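Local coordinates for hemoglobin subunit alpha (Isurus oxyrinchus, PDB 3MKB), which carries oxygen on its heme as the alpha subunit of the shark's tetrameric hemoglobin, at residues Asp74-His77 / Ala78-Val82; Ser129-Ser132 / Ser133-Ser137. All coordinates share one frame; numbering follows the deposited sequence.

Overall arrangement
Contact 1 (D74-V82) spans the short helix 76-79 and the start of helix 81-91; contact 2 (S129-S137) is the C-terminal part of helix 118-135 with the residues that follow. They lie in series along the chain, on the same side of its centre, with their own centres about 10 Å apart, and touch directly. H77 ND1 and E134 OE1 lie 2.7 Å apart, a probable hydrogen bond, while L76 CD1 packs on A130 CB at 3.6 Å and L80 CD1 on E134 CB at 3.7 Å. Contact 2 stands at the heme itself, through I131 and L135 of the pocket. Contact 1 sits further back: the side chain of L80 comes to about 6 Å from the heme, between nearest atoms, and packs against I131.

Contact 1: Asp74-His77 / Ala78-Val82; sequences DDLH and AHLMV
D75 and A78 face each other across the first turn of the short helix 76-79, at whose N-cap position D75 stands. With CG anti to the backbone nitrogen (chi1 -177°), the D75 carboxylate swings forward along the chain, and its OD2 comes to 3.4 Å from the methyl CB of A78. It makes no direct capping bond. Instead a water does the bridging: it donates to D75 OD2 at 2.7 Å and accepts from A78 N at 3.0 Å, so the carboxylate reaches this early helix N-H through one solvent molecule. The same A78 N also makes a weak bond to D75 O, whose main partner is H79 N, 3.1 Å away with a fairly straight N-H at 163°.

On another side of the turn, L76 and L80 form the apolar pair. Their ends meet loosely, L76 CD2 to L80 CD1 at 4.4 Å. L80 CB also lies 3.2 Å from L76 O, the same oxygen that receives L80 N in a hydrogen bond of 3.0 Å, and chi1 of -74° sets L80 CG beside its own backbone nitrogen, where it comes to 3.6 Å from L76 O. The two leucines are buried against helix 118-135. H77 sends its polar end to E134 of that helix, while the ring of H79 stacks with that of H72.

A single short turn, 76-79, running almost at once into the longer helix 81-91 is the layout of the F' and F helices on the proximal side of the globin fold.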
loop_
_atom_site.group_PDB
_atom_site.type_symbol
_atom_site.label_atom_id
_atom_site.label_comp_id
_atom_site.label_asym_id
_atom_site.label_seq_id
_atom_site.Cartn_x
_atom_site.Cartn_y
_atom_site.Cartn_z
ATOM N N ASP A 74 7.521 -25.237 4.922
ATOM C CA ASP A 74 7.540 -25.216 6.392
ATOM C C ASP A 74 8.857 -24.700 7.007
ATOM O O ASP A 74 9.092 -24.828 8.216
ATOM C CB ASP A 74 7.229 -26.623 6.929
ATOM C CG ASP A 74 5.820 -27.088 6.556
ATOM O OD1 ASP A 74 4.833 -26.339 6.797
ATOM O OD2 ASP A 74 5.716 -28.181 5.988
ATOM N N ASP A 75 9.672 -24.087 6.157
ATOM C CA ASP A 75 11.042 -23.696 6.427
ATOM C C ASP A 75 11.348 -22.279 5.918
ATOM O O ASP A 75 12.465 -21.801 6.013
ATOM C CB ASP A 75 11.958 -24.875 6.018
ATOM C CG ASP A 75 13.413 -24.631 6.325
ATOM O OD1 ASP A 75 14.260 -25.005 5.483
ATOM O OD2 ASP A 75 13.713 -24.056 7.395
ATOM N N LEU A 76 10.348 -21.608 5.359
ATOM C CA LEU A 76 10.537 -20.429 4.494
ATOM C C LEU A 76 11.469 -19.365 5.110
ATOM O O LEU A 76 12.240 -18.685 4.403
ATOM C CB LEU A 76 9.184 -19.830 4.117
ATOM C CG LEU A 76 8.354 -20.601 3.083
ATOM C CD1 LEU A 76 7.055 -19.834 2.751
ATOM C CD2 LEU A 76 9.183 -20.898 1.817
ATOM N N HIS A 77 11.388 -19.228 6.428
ATOM C CA HIS A 77 12.204 -18.237 7.119
ATOM C C HIS A 77 13.711 -18.468 6.914
ATOM O O HIS A 77 14.468 -17.534 6.570
ATOM C CB HIS A 77 11.861 -18.172 8.616
ATOM C CG HIS A 77 12.579 -17.073 9.345
ATOM N ND1 HIS A 77 12.446 -15.738 9.004
ATOM C CD2 HIS A 77 13.420 -17.107 10.408
ATOM C CE1 HIS A 77 13.186 -15.000 9.814
ATOM N NE2 HIS A 77 13.782 -15.804 10.678
ATOM N N ALA A 78 14.142 -19.710 7.103
ATOM C CA ALA A 78 15.538 -20.058 6.893
ATOM C C ALA A 78 15.886 -20.159 5.404
ATOM O O ALA A 78 16.971 -19.766 5.004
ATOM C CB ALA A 78 15.881 -21.382 7.616
ATOM N N HIS A 79 14.958 -20.681 4.599
ATOM C CA HIS A 79 15.241 -20.941 3.196
ATOM C C HIS A 79 15.486 -19.661 2.396
ATOM O O HIS A 79 16.274 -19.661 1.459
ATOM C CB HIS A 79 14.099 -21.740 2.539
ATOM C CG HIS A 79 14.188 -21.752 1.051
ATOM N ND1 HIS A 79 15.178 -22.430 0.371
ATOM C CD2 HIS A 79 13.474 -21.089 0.110
ATOM C CE1 HIS A 79 15.048 -22.215 -0.929
ATOM N NE2 HIS A 79 14.020 -21.401 -1.109
ATOM N N LEU A 80 14.767 -18.604 2.764
ATOM C CA LEU A 80 14.749 -17.355 2.035
ATOM C C LEU A 80 15.748 -16.312 2.579
ATOM O O LEU A 80 15.831 -15.199 2.047
ATOM C CB LEU A 80 13.304 -16.799 1.999
ATOM C CG LEU A 80 12.365 -17.552 1.033
ATOM C CD1 LEU A 80 10.917 -16.984 1.034
ATOM C CD2 LEU A 80 12.945 -17.557 -0.404
ATOM N N MET A 81 16.526 -16.659 3.596
ATOM C CA MET A 81 17.372 -15.641 4.225
ATOM C C MET A 81 18.400 -15.053 3.255
ATOM O O MET A 81 18.621 -13.830 3.223
ATOM C CB MET A 81 17.999 -16.137 5.539
ATOM C CG MET A 81 19.205 -15.323 6.023
ATOM S SD MET A 81 19.567 -15.428 7.790
ATOM C CE MET A 81 18.720 -16.966 8.259
ATOM N N VAL A 82 19.011 -15.912 2.455
ATOM C CA VAL A 82 19.976 -15.448 1.459
ATOM C C VAL A 82 19.356 -14.373 0.554
ATOM O O VAL A 82 19.950 -13.330 0.279
ATOM C CB VAL A 82 20.533 -16.625 0.625
ATOM C CG1 VAL A 82 21.037 -16.180 -0.733
ATOM C CG2 VAL A 82 21.615 -17.297 1.397
HETATM O O HOH W 1 12.674 -21.844 8.628
#

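Contact 2: Ser129-Ser132 / Ser133-Ser137; sequences SAIS and SELSS. With HEM (protoporphyrin IX containing Fe), chain E.
I131 and L135, one turn apart on helix 118-135, lie side by side and point the same way, toward the heme. Their touching atoms are branch methyls, I131 CG2 against L135 CD2 at 3.6 Å. The I131 methyl is thrown forward because CG2 lies anti to the backbone nitrogen while CG1 takes the place beside it (chi1 -65°). From this pair L135 CD2 presses on the porphyrin's vinyl carbon CAB at 3.4 Å, and I131 CG2 meets the vinyl end CBB at 3.9 Å. V66 and A69 of helix 53-70 touch I131, and F98 of helix 97-112 touches L135.

This is the last part of the globin H helix, which closes one side of the heme pocket with apolar side chains, while another face reaches R140 of a neighbouring subunit through S129.

The backbone bonds are regular i to i+4 links as far as S136. E134 N and L135 N bond to A130 O and I131 O, the second at 2.9 Å.

Two serines add hydroxyl bonds where the helix runs out. S132 O is gripped twice by S136, by its N at 3.0 Å and by its OG at 2.8 Å, the two arriving from opposite faces of the carbonyl plane. An alanine at S136 would remove the hydroxyl, and S132 O would probably be left with the backbone N-H as its one donor from that residue. E134 O likewise takes two bonds from one residue, S137 N and S137 OG, the hydroxyl lying in the carbonyl plane on a lone pair at 2.8 Å. Beyond its backbone, E134 folds at chi2 (-54°), its carboxylate turned toward H77.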
loop_
_atom_site.group_PDB
_atom_site.type_symbol
_atom_site.label_atom_id
_atom_site.label_comp_id
_atom_site.label_asym_id
_atom_site.label_seq_id
_atom_site.Cartn_x
_atom_site.Cartn_y
_atom_site.Cartn_z
ATOM N N SER A 129 2.681 -14.175 -0.522
ATOM C CA SER A 129 2.661 -13.318 0.692
ATOM C C SER A 129 3.743 -13.692 1.673
ATOM O O SER A 129 4.430 -12.810 2.189
ATOM C CB SER A 129 1.307 -13.312 1.423
ATOM O OG SER A 129 0.351 -12.703 0.589
ATOM N N ALA A 130 3.901 -14.997 1.913
ATOM C CA ALA A 130 4.996 -15.486 2.771
ATOM C C ALA A 130 6.380 -15.183 2.151
ATOM O O ALA A 130 7.344 -14.850 2.850
ATOM C CB ALA A 130 4.820 -16.983 2.992
ATOM N N ILE A 131 6.473 -15.254 0.825
ATOM C CA ILE A 131 7.718 -14.931 0.163
ATOM C C ILE A 131 7.986 -13.417 0.359
ATOM O O ILE A 131 9.028 -13.061 0.903
ATOM C CB ILE A 131 7.763 -15.386 -1.319
ATOM C CG1 ILE A 131 7.703 -16.927 -1.420
ATOM C CG2 ILE A 131 9.039 -14.888 -1.987
ATOM C CD1 ILE A 131 7.447 -17.433 -2.829
ATOM N N SER A 132 7.019 -12.551 -0.007
ATOM C CA SER A 132 7.141 -11.103 0.227
ATOM C C SER A 132 7.552 -10.782 1.634
ATOM O O SER A 132 8.412 -9.946 1.849
ATOM C CB SER A 132 5.853 -10.338 -0.100
ATOM O OG SER A 132 5.703 -10.420 -1.486
ATOM N N SER A 133 6.964 -11.477 2.594
ATOM C CA SER A 133 7.306 -11.209 3.987
ATOM C C SER A 133 8.799 -11.474 4.260
ATOM O O SER A 133 9.551 -10.598 4.734
ATOM C CB SER A 133 6.435 -12.064 4.875
ATOM O OG SER A 133 6.787 -11.847 6.224
ATOM N N GLU A 134 9.251 -12.665 3.921
ATOM C CA GLU A 134 10.654 -12.990 4.104
ATOM C C GLU A 134 11.607 -12.047 3.340
ATOM O O GLU A 134 12.596 -11.590 3.910
ATOM C CB GLU A 134 10.917 -14.449 3.725
ATOM C CG GLU A 134 10.178 -15.531 4.548
ATOM C CD GLU A 134 10.348 -15.446 6.071
ATOM O OE1 GLU A 134 11.450 -15.066 6.559
ATOM O OE2 GLU A 134 9.371 -15.808 6.772
ATOM N N LEU A 135 11.325 -11.766 2.067
ATOM C CA LEU A 135 12.145 -10.860 1.272
ATOM C C LEU A 135 12.206 -9.418 1.829
ATOM O O LEU A 135 13.207 -8.720 1.615
ATOM C CB LEU A 135 11.670 -10.860 -0.185
ATOM C CG LEU A 135 12.342 -11.763 -1.236
ATOM C CD1 LEU A 135 13.002 -13.007 -0.701
ATOM C CD2 LEU A 135 11.338 -12.147 -2.302
ATOM N N SER A 136 11.153 -9.008 2.551
ATOM C CA SER A 136 11.063 -7.700 3.247
ATOM C C SER A 136 11.604 -7.685 4.664
ATOM O O SER A 136 11.450 -6.675 5.363
ATOM C CB SER A 136 9.596 -7.249 3.337
ATOM O OG SER A 136 9.013 -7.204 2.035
ATOM N N SER A 137 12.239 -8.770 5.099
ATOM C CA SER A 137 12.526 -8.938 6.537
ATOM C C SER A 137 13.927 -8.521 7.035
ATOM O O SER A 137 14.160 -8.525 8.234
ATOM C CB SER A 137 12.219 -10.373 6.985
ATOM O OG SER A 137 13.263 -11.268 6.612
HETATM C CHA HEM E . 18.439 -10.283 -8.758
HETATM C CHB HEM E . 15.070 -13.250 -7.002
HETATM C CHC HEM E . 11.811 -9.605 -6.780
HETATM C CHD HEM E . 15.272 -6.545 -8.128
HETATM C C1A HEM E . 17.839 -11.424 -8.274
HETATM C C2A HEM E . 18.430 -12.733 -8.141
HETATM C C3A HEM E . 17.514 -13.580 -7.624
HETATM C C4A HEM E . 16.285 -12.807 -7.469
HETATM C CMA HEM E . 17.659 -15.106 -7.263
HETATM C CAA HEM E . 19.928 -12.950 -8.420
HETATM C CBA HEM E . 20.446 -12.694 -6.966
HETATM C CGA HEM E . 21.845 -13.191 -6.766
HETATM O O1A HEM E . 22.582 -13.275 -7.802
HETATM O O2A HEM E . 22.236 -13.494 -5.597
HETATM C C1B HEM E . 13.921 -12.512 -6.775
HETATM C C2B HEM E . 12.711 -13.020 -6.170
HETATM C C3B HEM E . 11.807 -12.028 -6.138
HETATM C C4B HEM E . 12.418 -10.842 -6.682
HETATM C CMB HEM E . 12.443 -14.466 -5.665
HETATM C CAB HEM E . 10.369 -12.061 -5.559
HETATM C CBB HEM E . 9.603 -13.153 -5.391
HETATM C C1C HEM E . 12.429 -8.420 -7.134
HETATM C C2C HEM E . 11.796 -7.101 -7.226
HETATM C C3C HEM E . 12.747 -6.223 -7.632
HETATM C C4C HEM E . 14.005 -6.976 -7.793
HETATM C CMC HEM E . 10.280 -6.895 -6.943
HETATM C CAC HEM E . 12.507 -4.707 -7.868
HETATM C CBC HEM E . 11.298 -4.258 -8.314
HETATM C C1D HEM E . 16.389 -7.306 -8.472
HETATM C C2D HEM E . 17.528 -6.744 -9.146
HETATM C C3D HEM E . 18.505 -7.848 -9.429
HETATM C C4D HEM E . 17.890 -9.007 -8.795
HETATM C CMD HEM E . 17.710 -5.270 -9.609
HETATM C CAD HEM E . 19.878 -7.647 -10.167
HETATM C CBD HEM E . 19.896 -8.053 -11.674
HETATM C CGD HEM E . 19.222 -7.097 -12.686
HETATM O O1D HEM E . 19.463 -5.839 -12.690
HETATM O O2D HEM E . 18.418 -7.568 -13.541
HETATM N NA HEM E . 16.552 -11.523 -7.868
HETATM N NB HEM E . 13.713 -11.145 -7.082
HETATM N NC HEM E . 13.741 -8.261 -7.468
HETATM N ND HEM E . 16.624 -8.671 -8.271
HETATM FE FE HEM E . 15.142 -9.932 -7.669
#